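Local coordinates for protein endoglucanase A (Clostridium longisporum, PDB 6Q1I) that hydrolyses internal beta-1,4-glucosidic linkages in barley beta-glucan, lichenan and carboxymethylcellulose, and also xylan, through its family 5 glycoside hydrolase domain, at residues A[98-103]-A[144-149]; A[76-81]-A[90-95]; A[137-142]-A[153-158]. All coordinates share one frame; numbering follows the deposited sequence. Where two conformers were deposited one is given.

Interaction 1 of 3, residues A[98-103]-A[144-149]; sequences EVVDYC and EAFKDY
Tyr-149 OH donates a short hydrogen bond to Asp-101 OD1, 2.6 Å away. OD1 is met on its syn side, with the hydroxyl 22° out of the carboxylate plane. Seen from the tyrosine, the same oxygen sits at the ring edge, near the ring plane. Carboxylate and ring are nearly coplanar, 12° apart, although the two side chains cross at about a right angle. OD1 also comes within 3.3 Å of Tyr-149 CE2, as expected for an acceptor near the ring plane. The CB of Asp-101 does not aim at the other segment. Its chi1 of -76° sets CG beside the backbone N, and the carboxylate swings across to the tyrosine.

The apolar part is carried by Val-100. Its CG1 stands 4.0 Å from Phe-146 CE1 and 4.1 Å from Tyr-149 CE2, and so touches both aromatic side chains. It approaches each ring obliquely. The two aromatic residues also pack on each other, with Phe-146 CD1 3.7 Å above the face of the Tyr-149 ring, toward its rim.

Phe-146 is the first residue to leave helical geometry after helix 128-145. A type I beta turn then runs from Phe-146 to Tyr-149, closed by Tyr-149 N to Phe-146 O at 3.1 Å. The turn places both rings beside the same valine. Lys-97 adds a cation-pi contact to Phe-146 and a hydrogen bond to Ala-145 O. Arg-202 and Asn-198 both bind Tyr-149 O.

Val-100 and Phe-146 are buried, while the Asp-Tyr pair is partly exposed. The contact packs outer helix 90-105 against the turn that follows the next outer helix, 128-145, in a TIM barrel, on the way to strand 153-156.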
loop_
_atom_site.group_PDB
_atom_site.type_symbol
_atom_site.label_atom_id
_atom_site.label_comp_id
_atom_site.label_asym_id
_atom_site.label_seq_id
_atom_site.Cartn_x
_atom_site.Cartn_y
_atom_site.Cartn_z
ATOM N N GLU A 98 -6.645 -17.189 0.702
ATOM C CA GLU A 98 -5.845 -17.970 1.642
ATOM C C GLU A 98 -4.764 -17.112 2.298
ATOM O O GLU A 98 -4.520 -17.225 3.508
ATOM C CB GLU A 98 -5.251 -19.197 0.946
ATOM C CG GLU A 98 -4.442 -20.132 1.875
ATOM C CD GLU A 98 -5.284 -21.063 2.769
ATOM O OE1 GLU A 98 -6.523 -20.971 2.781
ATOM O OE2 GLU A 98 -4.685 -21.907 3.474
ATOM N N VAL A 99 -4.109 -16.243 1.523
ATOM C CA VAL A 99 -3.079 -15.377 2.095
ATOM C C VAL A 99 -3.701 -14.345 3.033
ATOM O O VAL A 99 -3.180 -14.085 4.124
ATOM C CB VAL A 99 -2.245 -14.724 0.975
ATOM C CG1 VAL A 99 -1.273 -13.712 1.545
ATOM C CG2 VAL A 99 -1.502 -15.795 0.184
ATOM N N VAL A 100 -4.842 -13.769 2.641
ATOM C CA VAL A 100 -5.583 -12.901 3.554
ATOM C C VAL A 100 -5.906 -13.644 4.848
ATOM O O VAL A 100 -5.741 -13.106 5.948
ATOM C CB VAL A 100 -6.855 -12.368 2.866
ATOM C CG1 VAL A 100 -7.812 -11.725 3.897
ATOM C CG2 VAL A 100 -6.506 -11.377 1.771
ATOM N N ASP A 101 -6.342 -14.904 4.737
ATOM C CA ASP A 101 -6.695 -15.678 5.929
ATOM C C ASP A 101 -5.490 -15.917 6.849
ATOM O O ASP A 101 -5.646 -15.922 8.078
ATOM C CB ASP A 101 -7.345 -17.010 5.539
ATOM C CG ASP A 101 -8.799 -16.863 5.083
ATOM O OD1 ASP A 101 -9.461 -15.867 5.433
ATOM O OD2 ASP A 101 -9.295 -17.767 4.381
ATOM N N TYR A 102 -4.288 -16.140 6.291
ATOM C CA TYR A 102 -3.106 -16.254 7.147
ATOM C C TYR A 102 -3.019 -15.045 8.071
ATOM O O TYR A 102 -2.730 -15.165 9.261
ATOM C CB TYR A 102 -1.802 -16.303 6.336
ATOM C CG TYR A 102 -1.571 -17.459 5.388
ATOM C CD1 TYR A 102 -2.237 -18.667 5.509
ATOM C CD2 TYR A 102 -0.651 -17.325 4.358
ATOM C CE1 TYR A 102 -1.991 -19.705 4.605
ATOM C CE2 TYR A 102 -0.399 -18.333 3.479
ATOM C CZ TYR A 102 -1.065 -19.516 3.591
ATOM O OH TYR A 102 -0.782 -20.490 2.664
ATOM N N CYS A 103 -3.231 -13.858 7.499
ATOM C CA CYS A 103 -3.050 -12.603 8.220
ATOM C C CYS A 103 -4.189 -12.348 9.194
ATOM O O CYS A 103 -3.954 -11.971 10.349
ATOM C CB CYS A 103 -2.968 -11.458 7.209
ATOM S SG CYS A 103 -1.594 -11.567 6.027
ATOM N N GLU A 144 -17.490 -8.915 -3.144
ATOM C CA GLU A 144 -18.345 -10.073 -2.899
ATOM C C GLU A 144 -17.555 -11.204 -2.256
ATOM O O GLU A 144 -18.031 -11.852 -1.316
ATOM C CB GLU A 144 -19.004 -10.538 -4.208
ATOM C CG GLU A 144 -20.170 -9.648 -4.674
ATOM C CD GLU A 144 -20.708 -9.984 -6.067
ATOM O OE1 GLU A 144 -20.060 -10.751 -6.815
ATOM O OE2 GLU A 144 -21.793 -9.464 -6.420
ATOM N N ALA A 145 -16.331 -11.439 -2.731
ATOM C CA ALA A 145 -15.539 -12.546 -2.201
ATOM C C ALA A 145 -15.202 -12.337 -0.730
ATOM O O ALA A 145 -15.122 -13.308 0.027
ATOM C CB ALA A 145 -14.257 -12.720 -3.016
ATOM N N PHE A 146 -15.022 -11.082 -0.301
ATOM C CA PHE A 146 -14.581 -10.756 1.055
ATOM C C PHE A 146 -15.671 -10.089 1.892
ATOM O O PHE A 146 -15.383 -9.563 2.970
ATOM C CB PHE A 146 -13.297 -9.913 1.015
ATOM C CG PHE A 146 -12.115 -10.682 0.498
ATOM C CD1 PHE A 146 -11.385 -11.496 1.341
ATOM C CD2 PHE A 146 -11.767 -10.634 -0.846
ATOM C CE1 PHE A 146 -10.305 -12.242 0.853
ATOM C CE2 PHE A 146 -10.694 -11.374 -1.342
ATOM C CZ PHE A 146 -9.963 -12.177 -0.488
ATOM N N LYS A 147 -16.927 -10.178 1.451
ATOM C CA LYS A 147 -18.002 -9.419 2.077
ATOM C C LYS A 147 -18.164 -9.745 3.558
ATOM O O LYS A 147 -18.515 -8.866 4.352
ATOM C CB LYS A 147 -19.317 -9.682 1.333
ATOM C CG LYS A 147 -20.522 -8.986 1.927
ATOM C CD LYS A 147 -21.785 -9.217 1.101
ATOM C CE LYS A 147 -23.009 -8.791 1.892
ATOM N NZ LYS A 147 -24.239 -8.669 1.059
ATOM N N ASP A 148 -17.951 -11.000 3.953
ATOM C CA ASP A 148 -18.256 -11.418 5.320
ATOM C C ASP A 148 -17.096 -11.227 6.292
ATOM O O ASP A 148 -17.239 -11.547 7.478
ATOM C CB ASP A 148 -18.728 -12.871 5.329
ATOM C CG ASP A 148 -20.049 -13.048 4.609
ATOM O OD1 ASP A 148 -20.867 -12.102 4.635
ATOM O OD2 ASP A 148 -20.261 -14.115 4.007
ATOM N N TYR A 149 -15.964 -10.714 5.826
ATOM C CA TYR A 149 -14.835 -10.453 6.706
ATOM C C TYR A 149 -15.137 -9.277 7.631
ATOM O O TYR A 149 -15.826 -8.319 7.260
ATOM C CB TYR A 149 -13.581 -10.186 5.861
ATOM C CG TYR A 149 -13.002 -11.476 5.326
ATOM C CD1 TYR A 149 -13.678 -12.225 4.378
ATOM C CD2 TYR A 149 -11.808 -11.976 5.810
ATOM C CE1 TYR A 149 -13.178 -13.425 3.921
ATOM C CE2 TYR A 149 -11.298 -13.182 5.360
ATOM C CZ TYR A 149 -11.990 -13.901 4.409
ATOM O OH TYR A 149 -11.516 -15.110 3.958
#

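Interaction 2 of 3, residues A[76-81]-A[90-95]; sequences TTWGEH and EEWVKR
An aromatic cluster of Trp-78, His-81 and Trp-92 joins the loop after barrel strand 71-74 to the start of helix 90-105. Trp-92 is its centre. The His-81 ring lies flat over one face of the indole in a face-to-face stack. The histidine and the five-membered indole ring have centroids 3.5 Å apart and planes 7° apart. The overlap is broad: His-81 CE1 is 3.3 Å from Trp-92 CE3, and His-81 NE2 also lies over the indole, 3.4 Å from Trp-92 CZ2. His-81 CB adds a CH-pi contact over the five-membered ring.

Trp-78 meets the NE1-CD1 edge of the indole, where His-81 covers a face. Its six-membered ring receives the edge of Trp-92 in an offset edge-to-face pair, with planes at 88°. Trp-92 NE1 comes to 3.5 Å from Trp-78 CE3. Thr-76 CG2 packs at the indole edge, 3.9 Å from Trp-92 CZ2.

Trp-92 reaches this position because its CG is anti to the backbone N (chi1 179°), which sends the indole from the helix toward the loop. The loop side is shaped by a short 3-10 segment, 79-81, where His-81 N bonds to Trp-78 O at 2.9 Å. Beyond the pair, Trp-78 NE1 donates to Asn-113 O, and Pro-44 of helix 44-48 also touches Trp-92.

No hydrogen bond crosses between the segments. Thr-77 lies about 10 Å, side chain to side chain, from Gln-284, which replaces the probable nucleophile. Such packing of a beta-to-alpha loop on the helix that follows it is found at the C-terminal, catalytic end of a TIM barrel.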
loop_
_atom_site.group_PDB
_atom_site.type_symbol
_atom_site.label_atom_id
_atom_site.label_comp_id
_atom_site.label_asym_id
_atom_site.label_seq_id
_atom_site.Cartn_x
_atom_site.Cartn_y
_atom_site.Cartn_z
ATOM N N THR A 76 -2.023 -6.539 -4.518
ATOM C CA THR A 76 -2.547 -7.582 -5.394
ATOM C C THR A 76 -2.842 -6.991 -6.761
ATOM O O THR A 76 -3.567 -5.995 -6.866
ATOM C CB THR A 76 -3.813 -8.208 -4.796
ATOM O OG1 THR A 76 -3.522 -8.724 -3.493
ATOM C CG2 THR A 76 -4.318 -9.348 -5.657
ATOM N N THR A 77 -2.265 -7.590 -7.805
ATOM C CA THR A 77 -2.496 -7.176 -9.190
ATOM C C THR A 77 -3.499 -8.137 -9.815
ATOM O O THR A 77 -3.281 -9.356 -9.816
ATOM C CB THR A 77 -1.179 -7.124 -9.963
ATOM O OG1 THR A 77 -0.359 -6.099 -9.379
ATOM C CG2 THR A 77 -1.409 -6.829 -11.450
ATOM N N TRP A 78 -4.621 -7.596 -10.300
ATOM C CA TRP A 78 -5.777 -8.402 -10.673
ATOM C C TRP A 78 -6.015 -8.514 -12.174
ATOM O O TRP A 78 -6.636 -9.487 -12.612
ATOM C CB TRP A 78 -7.059 -7.833 -10.046
ATOM C CG TRP A 78 -7.068 -7.721 -8.555
ATOM C CD1 TRP A 78 -6.605 -6.671 -7.828
ATOM C CD2 TRP A 78 -7.592 -8.663 -7.604
ATOM N NE1 TRP A 78 -6.800 -6.895 -6.494
ATOM C CE2 TRP A 78 -7.390 -8.117 -6.325
ATOM C CE3 TRP A 78 -8.190 -9.919 -7.708
ATOM C CZ2 TRP A 78 -7.779 -8.775 -5.162
ATOM C CZ3 TRP A 78 -8.580 -10.564 -6.553
ATOM C CH2 TRP A 78 -8.369 -9.999 -5.299
ATOM N N GLY A 79 -5.574 -7.537 -12.966
ATOM C CA GLY A 79 -6.029 -7.459 -14.348
ATOM C C GLY A 79 -5.720 -8.696 -15.175
ATOM O O GLY A 79 -6.518 -9.096 -16.027
ATOM N N GLU A 80 -4.548 -9.303 -14.959
ATOM C CA GLU A 80 -4.135 -10.495 -15.693
ATOM C C GLU A 80 -4.986 -11.711 -15.366
ATOM O O GLU A 80 -4.823 -12.752 -16.013
ATOM C CB GLU A 80 -2.665 -10.792 -15.385
ATOM C CG GLU A 80 -1.664 -9.864 -16.063
ATOM C CD GLU A 80 -1.577 -8.470 -15.460
ATOM O OE1 GLU A 80 -1.921 -8.282 -14.270
ATOM O OE2 GLU A 80 -1.120 -7.562 -16.181
ATOM N N HIS A 81 -5.861 -11.611 -14.368
ATOM C CA HIS A 81 -6.691 -12.715 -13.907
ATOM C C HIS A 81 -8.135 -12.572 -14.351
ATOM O O HIS A 81 -8.972 -13.387 -13.960
ATOM C CB HIS A 81 -6.573 -12.828 -12.384
ATOM C CG HIS A 81 -5.154 -12.899 -11.929
ATOM N ND1 HIS A 81 -4.382 -14.024 -12.104
ATOM C CD2 HIS A 81 -4.338 -11.960 -11.397
ATOM C CE1 HIS A 81 -3.159 -13.788 -11.671
ATOM N NE2 HIS A 81 -3.104 -12.541 -11.240
ATOM N N GLU A 90 -11.280 -18.072 -10.595
ATOM C CA GLU A 90 -11.663 -18.448 -9.241
ATOM C C GLU A 90 -10.493 -18.990 -8.437
ATOM O O GLU A 90 -10.446 -18.803 -7.218
ATOM C CB GLU A 90 -12.780 -19.481 -9.291
ATOM C CG GLU A 90 -14.122 -18.843 -9.551
ATOM C CD GLU A 90 -15.111 -19.809 -10.135
ATOM O OE1 GLU A 90 -14.910 -21.023 -9.955
ATOM O OE2 GLU A 90 -16.079 -19.354 -10.780
ATOM N N GLU A 91 -9.549 -19.672 -9.085
ATOM C CA GLU A 91 -8.365 -20.128 -8.368
ATOM C C GLU A 91 -7.530 -18.951 -7.872
ATOM O O GLU A 91 -6.960 -19.008 -6.776
ATOM C CB GLU A 91 -7.552 -21.076 -9.240
ATOM C CG GLU A 91 -8.184 -22.462 -9.380
ATOM C CD GLU A 91 -8.279 -23.225 -8.046
ATOM O OE1 GLU A 91 -7.324 -23.181 -7.236
ATOM O OE2 GLU A 91 -9.318 -23.880 -7.808
ATOM N N TRP A 92 -7.457 -17.867 -8.659
ATOM C CA TRP A 92 -6.766 -16.665 -8.200
ATOM C C TRP A 92 -7.418 -16.111 -6.942
ATOM O O TRP A 92 -6.746 -15.841 -5.941
ATOM C CB TRP A 92 -6.748 -15.608 -9.306
ATOM C CG TRP A 92 -6.061 -14.353 -8.859
ATOM C CD1 TRP A 92 -6.639 -13.150 -8.592
ATOM C CD2 TRP A 92 -4.661 -14.196 -8.588
ATOM N NE1 TRP A 92 -5.683 -12.249 -8.181
ATOM C CE2 TRP A 92 -4.461 -12.870 -8.170
ATOM C CE3 TRP A 92 -3.555 -15.050 -8.665
ATOM C CZ2 TRP A 92 -3.197 -12.377 -7.833
ATOM C CZ3 TRP A 92 -2.315 -14.565 -8.315
ATOM C CH2 TRP A 92 -2.143 -13.242 -7.912
ATOM N N VAL A 93 -8.735 -15.928 -6.979
ATOM C CA VAL A 93 -9.434 -15.413 -5.806
ATOM C C VAL A 93 -9.182 -16.311 -4.601
ATOM O O VAL A 93 -8.958 -15.826 -3.487
ATOM C CB VAL A 93 -10.936 -15.256 -6.104
ATOM C CG1 VAL A 93 -11.699 -14.848 -4.847
ATOM C CG2 VAL A 93 -11.144 -14.246 -7.211
ATOM N N LYS A 94 -9.227 -17.630 -4.801
ATOM C CA LYS A 94 -9.007 -18.563 -3.697
ATOM C C LYS A 94 -7.614 -18.403 -3.088
ATOM O O LYS A 94 -7.450 -18.493 -1.863
ATOM C CB LYS A 94 -9.220 -19.992 -4.201
ATOM C CG LYS A 94 -9.120 -21.080 -3.160
ATOM C CD LYS A 94 -9.510 -22.442 -3.741
ATOM C CE LYS A 94 -9.625 -23.489 -2.641
ATOM N NZ LYS A 94 -10.654 -24.514 -2.954
ATOM N N ARG A 95 -6.593 -18.172 -3.920
ATOM C CA ARG A 95 -5.240 -18.010 -3.387
ATOM C C ARG A 95 -5.094 -16.692 -2.634
ATOM O O ARG A 95 -4.506 -16.654 -1.547
ATOM C CB ARG A 95 -4.205 -18.120 -4.504
ATOM C CG ARG A 95 -2.768 -17.905 -4.029
ATOM C CD ARG A 95 -2.330 -18.951 -3.005
ATOM N NE ARG A 95 -1.005 -18.639 -2.489
ATOM C CZ ARG A 95 -0.516 -19.066 -1.333
ATOM N NH1 ARG A 95 -1.218 -19.884 -0.555
ATOM N NH2 ARG A 95 0.688 -18.658 -0.961
#

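Interaction 3 of 3, residues A[137-142]-A[153-158]; sequences TLWTQI and LIFETL
Helical segment 137-142 lies outside segment 153-158, which is strand up to Glu-156 and then turns into loop. The closest backbone approach is between Trp-139 and Thr-157, with CA atoms 8.0 Å apart. Helix 128-145 connects strand 109-113 to strand 153-156, so the contact lies within a beta-alpha-beta crossover of the barrel.

Trp-139 carries the contact between helix and strand. Its chi1 of -93° is away from the usual staggered values, and the indole extends to the residues just past the strand. Trp-139 NE1 donates to Thr-157 O at 3.0 Å, with an N-H...O angle of 153°. The acceptor is met in its carbonyl plane, on a lone pair, and it also lies near the plane of the indole. The same ring edge passes Glu-156 O, which is 3.2 Å from Trp-139 CZ2.

The benzo end of the indole packs on Phe-155. Trp-139 CZ3 lies over one face of the phenyl ring, toward its rim, 3.7 Å from Phe-155 CG. Trp-139 CH2 also touches Phe-155 CB at 3.8 Å. The ring planes are 47° apart, so the pair is oblique. Within the helix, Ile-142 CD1 lies 4.0 Å above one face of the indole.

Thr-157 O also accepts from Thr-114 OG1, so two donors grip this buried carbonyl. The CB of Glu-156 is directed away from the helix, and its carboxylate pairs with Arg-73. Its side chain is about 6 Å from that of Gln-284, at the position of the probable nucleophile. The directed N-H bond satisfies the buried indole nitrogen and should limit rotation of the ring. The chemistry therefore ties the helix to the backbone just past the strand, close to the active site, while the benzo carbons pack on Phe-155.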
loop_
_atom_site.group_PDB
_atom_site.type_symbol
_atom_site.label_atom_id
_atom_site.label_comp_id
_atom_site.label_asym_id
_atom_site.label_seq_id
_atom_site.Cartn_x
_atom_site.Cartn_y
_atom_site.Cartn_z
ATOM N N THR A 137 -16.663 -3.646 -12.128
ATOM C CA THR A 137 -16.911 -5.083 -12.076
ATOM C C THR A 137 -15.827 -5.799 -11.276
ATOM O O THR A 137 -16.112 -6.738 -10.525
ATOM C CB THR A 137 -16.991 -5.661 -13.487
ATOM O OG1 THR A 137 -17.915 -4.909 -14.285
ATOM C CG2 THR A 137 -17.446 -7.111 -13.401
ATOM N N LEU A 138 -14.572 -5.368 -11.429
ATOM C CA LEU A 138 -13.492 -5.925 -10.622
ATOM C C LEU A 138 -13.767 -5.738 -9.132
ATOM O O LEU A 138 -13.704 -6.698 -8.353
ATOM C CB LEU A 138 -12.164 -5.281 -11.022
ATOM C CG LEU A 138 -10.957 -5.666 -10.159
ATOM C CD1 LEU A 138 -10.703 -7.174 -10.184
ATOM C CD2 LEU A 138 -9.737 -4.911 -10.623
ATOM N N TRP A 139 -14.077 -4.503 -8.712
ATOM C CA TRP A 139 -14.320 -4.265 -7.291
ATOM C C TRP A 139 -15.591 -4.950 -6.799
ATOM O O TRP A 139 -15.658 -5.350 -5.631
ATOM C CB TRP A 139 -14.278 -2.766 -6.944
ATOM C CG TRP A 139 -12.895 -2.398 -6.503
ATOM C CD1 TRP A 139 -11.991 -1.610 -7.161
ATOM C CD2 TRP A 139 -12.245 -2.858 -5.314
ATOM N NE1 TRP A 139 -10.807 -1.561 -6.445
ATOM C CE2 TRP A 139 -10.944 -2.319 -5.310
ATOM C CE3 TRP A 139 -12.636 -3.685 -4.257
ATOM C CZ2 TRP A 139 -10.032 -2.580 -4.281
ATOM C CZ3 TRP A 139 -11.733 -3.945 -3.244
ATOM C CH2 TRP A 139 -10.444 -3.398 -3.266
ATOM N N THR A 140 -16.604 -5.101 -7.653
ATOM C CA THR A 140 -17.773 -5.877 -7.248
ATOM C C THR A 140 -17.361 -7.286 -6.851
ATOM O O THR A 140 -17.774 -7.794 -5.805
ATOM C CB THR A 140 -18.817 -5.905 -8.366
ATOM O OG1 THR A 140 -19.301 -4.578 -8.584
ATOM C CG2 THR A 140 -20.007 -6.785 -8.003
ATOM N N GLN A 141 -16.515 -7.918 -7.673
ATOM C CA GLN A 141 -16.122 -9.303 -7.432
ATOM C C GLN A 141 -15.211 -9.429 -6.215
ATOM O O GLN A 141 -15.373 -10.354 -5.414
ATOM C CB GLN A 141 -15.453 -9.867 -8.683
ATOM C CG GLN A 141 -16.422 -10.057 -9.841
ATOM C CD GLN A 141 -15.713 -10.433 -11.112
ATOM O OE1 GLN A 141 -15.253 -11.561 -11.270
ATOM N NE2 GLN A 141 -15.604 -9.486 -12.026
ATOM N N ILE A 142 -14.247 -8.517 -6.050
ATOM C CA ILE A 142 -13.399 -8.571 -4.860
ATOM C C ILE A 142 -14.262 -8.400 -3.618
ATOM O O ILE A 142 -14.135 -9.138 -2.637
ATOM C CB ILE A 142 -12.292 -7.501 -4.910
ATOM C CG1 ILE A 142 -11.362 -7.663 -6.117
ATOM C CG2 ILE A 142 -11.467 -7.531 -3.618
ATOM C CD1 ILE A 142 -10.470 -6.442 -6.356
ATOM N N LEU A 153 -10.245 -6.279 7.937
ATOM C CA LEU A 153 -9.970 -6.212 6.507
ATOM C C LEU A 153 -10.395 -4.850 5.963
ATOM O O LEU A 153 -11.572 -4.466 6.059
ATOM C CB LEU A 153 -10.664 -7.345 5.754
ATOM C CG LEU A 153 -10.406 -7.362 4.248
ATOM C CD1 LEU A 153 -8.923 -7.556 3.941
ATOM C CD2 LEU A 153 -11.236 -8.447 3.586
ATOM N N ILE A 154 -9.436 -4.158 5.351
ATOM C CA ILE A 154 -9.580 -2.826 4.779
ATOM C C ILE A 154 -9.342 -2.961 3.284
ATOM O O ILE A 154 -8.407 -3.651 2.872
ATOM C CB ILE A 154 -8.495 -1.911 5.392
ATOM C CG1 ILE A 154 -8.659 -1.804 6.908
ATOM C CG2 ILE A 154 -8.507 -0.531 4.756
ATOM C CD1 ILE A 154 -7.400 -1.351 7.609
ATOM N N PHE A 155 -10.179 -2.326 2.466
ATOM C CA PHE A 155 -9.963 -2.303 1.025
ATOM C C PHE A 155 -9.226 -1.020 0.645
ATOM O O PHE A 155 -9.426 0.022 1.270
ATOM C CB PHE A 155 -11.286 -2.348 0.253
ATOM C CG PHE A 155 -12.066 -3.634 0.385
ATOM C CD1 PHE A 155 -11.463 -4.838 0.703
ATOM C CD2 PHE A 155 -13.431 -3.634 0.139
ATOM C CE1 PHE A 155 -12.213 -6.006 0.798
ATOM C CE2 PHE A 155 -14.171 -4.793 0.216
ATOM C CZ PHE A 155 -13.569 -5.980 0.552
ATOM N N GLU A 156 -8.394 -1.094 -0.397
ATOM C CA GLU A 156 -7.698 0.066 -0.959
ATOM C C GLU A 156 -7.955 0.074 -2.462
ATOM O O GLU A 156 -7.572 -0.868 -3.160
ATOM C CB GLU A 156 -6.198 -0.011 -0.629
ATOM C CG GLU A 156 -5.346 1.029 -1.331
ATOM C CD GLU A 156 -3.855 0.771 -1.187
ATOM O OE1 GLU A 156 -3.401 0.531 -0.053
ATOM O OE2 GLU A 156 -3.146 0.776 -2.221
ATOM N N THR A 157 -8.621 1.124 -2.960
ATOM C CA THR A 157 -9.200 1.080 -4.305
ATOM C C THR A 157 -8.144 0.889 -5.391
ATOM O O THR A 157 -8.322 0.081 -6.316
ATOM C CB THR A 157 -9.971 2.374 -4.576
ATOM O OG1 THR A 157 -9.106 3.492 -4.334
ATOM C CG2 THR A 157 -11.234 2.474 -3.698
ATOM N N LEU A 158 -7.075 1.680 -5.326
ATOM C CA LEU A 158 -6.032 1.763 -6.335
ATOM C C LEU A 158 -4.718 2.015 -5.608
ATOM O O LEU A 158 -4.709 2.457 -4.455
ATOM C CB LEU A 158 -6.290 2.927 -7.309
ATOM C CG LEU A 158 -7.531 2.822 -8.195
ATOM C CD1 LEU A 158 -7.793 4.153 -8.877
ATOM C CD2 LEU A 158 -7.375 1.716 -9.215
#

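In the fold
All three contacts lie on one side of the barrel and are linked through shared helices. Interactions 1 and 2 both use helix 90-105, and interactions 1 and 3 both use helix 128-145. Interactions 2 and 3 are buried and lie nearer the active site. Interaction 1 is partly buried, and part of it reaches the surface. The chemistry follows this placement. Interaction 1 adds a carboxylate acceptor to apolar packing, interaction 2 rests on aromatic stacking with no hydrogen bond across it, and interaction 3 joins an indole to a backbone carbonyl. They also touch directly: Phe-146 packs on Leu-153 and Phe-155, Trp-78 on Leu-138 and Ile-142, and Ala-145 on Val-93.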